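Local coordinates for O-methyltransferase (Coxiella burnetii, PDB 3TR6), which probably transfers a methyl group from S-adenosylmethionine to an oxygen of its substrate, as in related O-methyltransferases, at residues Ile80-Ala85 against Gly90-Cys95. Numbering follows the deposited sequence.
Sequences IAMGLA and GTLITC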
loop_
_atom_site.group_PDB
_atom_site.type_symbol
_atom_site.label_atom_id
_atom_site.label_comp_id
_atom_site.label_asym_id
_atom_site.label_seq_id
_atom_site.Cartn_x
_atom_site.Cartn_y
_atom_site.Cartn_z
ATOM N N ILE A 80 3.609 -7.746 -16.624
ATOM C CA ILE A 80 3.552 -9.158 -16.272
ATOM C C ILE A 80 3.274 -9.358 -14.783
ATOM O O ILE A 80 2.546 -10.272 -14.396
ATOM C CB ILE A 80 4.859 -9.874 -16.649
ATOM C CG1 ILE A 80 5.035 -9.874 -18.172
ATOM C CG2 ILE A 80 4.869 -11.288 -16.101
ATOM C CD1 ILE A 80 6.389 -10.363 -18.637
ATOM N N ALA A 81 3.858 -8.500 -13.953
ATOM C CA ALA A 81 3.642 -8.571 -12.513
ATOM C C ALA A 81 2.156 -8.460 -12.202
ATOM O O ALA A 81 1.601 -9.270 -11.454
ATOM C CB ALA A 81 4.416 -7.475 -11.805
HETATM N N MSE A 82 1.516 -7.454 -12.787
HETATM C CA MSE A 82 0.085 -7.251 -12.611
HETATM C C MSE A 82 -0.725 -8.286 -13.380
HETATM O O MSE A 82 -1.751 -8.762 -12.894
HETATM C CB MSE A 82 -0.320 -5.838 -13.034
HETATM C CG MSE A 82 0.110 -4.762 -12.057
HETATM SE SE MSE A 82 -0.419 -2.978 -12.609
HETATM C CE MSE A 82 0.795 -2.729 -14.115
ATOM N N GLY A 83 -0.261 -8.629 -14.579
ATOM C CA GLY A 83 -0.916 -9.640 -15.390
ATOM C C GLY A 83 -1.107 -10.951 -14.646
ATOM O O GLY A 83 -2.161 -11.573 -14.733
ATOM N N LEU A 84 -0.084 -11.369 -13.906
ATOM C CA LEU A 84 -0.138 -12.624 -13.161
ATOM C C LEU A 84 -1.148 -12.593 -12.015
ATOM O O LEU A 84 -1.596 -13.638 -11.542
ATOM C CB LEU A 84 1.248 -12.982 -12.623
ATOM C CG LEU A 84 2.304 -13.355 -13.663
ATOM C CD1 LEU A 84 3.698 -13.283 -13.063
ATOM C CD2 LEU A 84 2.027 -14.738 -14.245
ATOM N N ALA A 85 -1.498 -11.393 -11.566
ATOM C CA ALA A 85 -2.417 -11.244 -10.442
ATOM C C ALA A 85 -3.863 -11.093 -10.905
ATOM O O ALA A 85 -4.794 -11.204 -10.105
ATOM C CB ALA A 85 -2.005 -10.061 -9.574
ATOM N N GLY A 90 -9.855 -11.026 -16.226
ATOM C CA GLY A 90 -9.213 -9.725 -16.243
ATOM C C GLY A 90 -8.329 -9.530 -17.458
ATOM O O GLY A 90 -7.787 -10.490 -18.004
ATOM N N THR A 91 -8.190 -8.282 -17.888
ATOM C CA THR A 91 -7.302 -7.959 -18.996
ATOM C C THR A 91 -6.451 -6.739 -18.677
ATOM O O THR A 91 -6.843 -5.881 -17.885
ATOM C CB THR A 91 -8.070 -7.720 -20.315
ATOM O OG1 THR A 91 -8.981 -6.622 -20.162
ATOM C CG2 THR A 91 -8.830 -8.973 -20.724
ATOM N N LEU A 92 -5.279 -6.674 -19.300
ATOM C CA LEU A 92 -4.369 -5.555 -19.122
ATOM C C LEU A 92 -3.835 -5.127 -20.476
ATOM O O LEU A 92 -3.336 -5.951 -21.241
ATOM C CB LEU A 92 -3.209 -5.949 -18.194
ATOM C CG LEU A 92 -2.165 -4.887 -17.811
ATOM C CD1 LEU A 92 -1.475 -5.260 -16.505
ATOM C CD2 LEU A 92 -1.136 -4.654 -18.921
ATOM N N ILE A 93 -3.953 -3.842 -20.781
ATOM C CA ILE A 93 -3.311 -3.303 -21.971
ATOM C C ILE A 93 -2.088 -2.496 -21.564
ATOM O O ILE A 93 -2.131 -1.722 -20.608
ATOM C CB ILE A 93 -4.267 -2.442 -22.826
ATOM C CG1 ILE A 93 -4.683 -1.182 -22.076
ATOM C CG2 ILE A 93 -5.491 -3.243 -23.231
ATOM C CD1 ILE A 93 -5.730 -0.380 -22.813
ATOM N N THR A 94 -0.991 -2.692 -22.283
ATOM C CA THR A 94 0.264 -2.045 -21.937
ATOM C C THR A 94 0.725 -1.129 -23.067
ATOM O O THR A 94 0.641 -1.483 -24.241
ATOM C CB THR A 94 1.351 -3.082 -21.594
ATOM O OG1 THR A 94 2.579 -2.412 -21.293
ATOM C CG2 THR A 94 1.567 -4.049 -22.750
ATOM N N CYS A 95 1.207 0.053 -22.702
ATOM C CA CYS A 95 1.531 1.074 -23.687
ATOM C C CYS A 95 3.019 1.379 -23.742
ATOM O O CYS A 95 3.678 1.513 -22.715
ATOM C CB CYS A 95 0.767 2.362 -23.382
ATOM S SG CYS A 95 -0.991 2.132 -23.097
#
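L92 meets helix 77-83 with a single methyl, CD1. CD1 of L92 lies 3.7 Å from CB of M82, a selenomethionine in this structure. CD1 of L92 also lies 4.1 Å from the backbone N of G83. The contact is small, an apolar touch of side chains plus an approach of CD1 to the backbone. It buries 103 Å² over both sides, and all three residues are buried.

L92 reaches the helix because its CG stands anti to the backbone N (chi1 -177°), with CB already directed at the helix. M82 also directs its CB across the contact. Its chain runs straight to the selenium and then bends at chi3 (-71°). The bend turns CE of M82 back to within 4.2 Å of L92 CD1, a looser approach than that of CB. The two side chains cross at about a right angle. G83 has no side chain, and L92 approaches its backbone directly. The CA atoms of G83 and L92 are 6.5 Å apart.

Further out, V68 and D70 of strand 67-71 touch both M82 and L92. L56 and V60 of helix 50-63 also pack on M82. The M82 side chain is about 4 Å from that of S78, which binds S-adenosyl-L-homocysteine, and about 7 Å from the bound ligand itself.

Strand 67-71, helix 77-83 and strand 91-96 form a beta-alpha-beta unit of the Rossmann-like methyltransferase fold. The contact packs the helix onto its second strand. That strand runs parallel between strands 67-71 and 118-122, while helix 50-63 lies against helix 77-83.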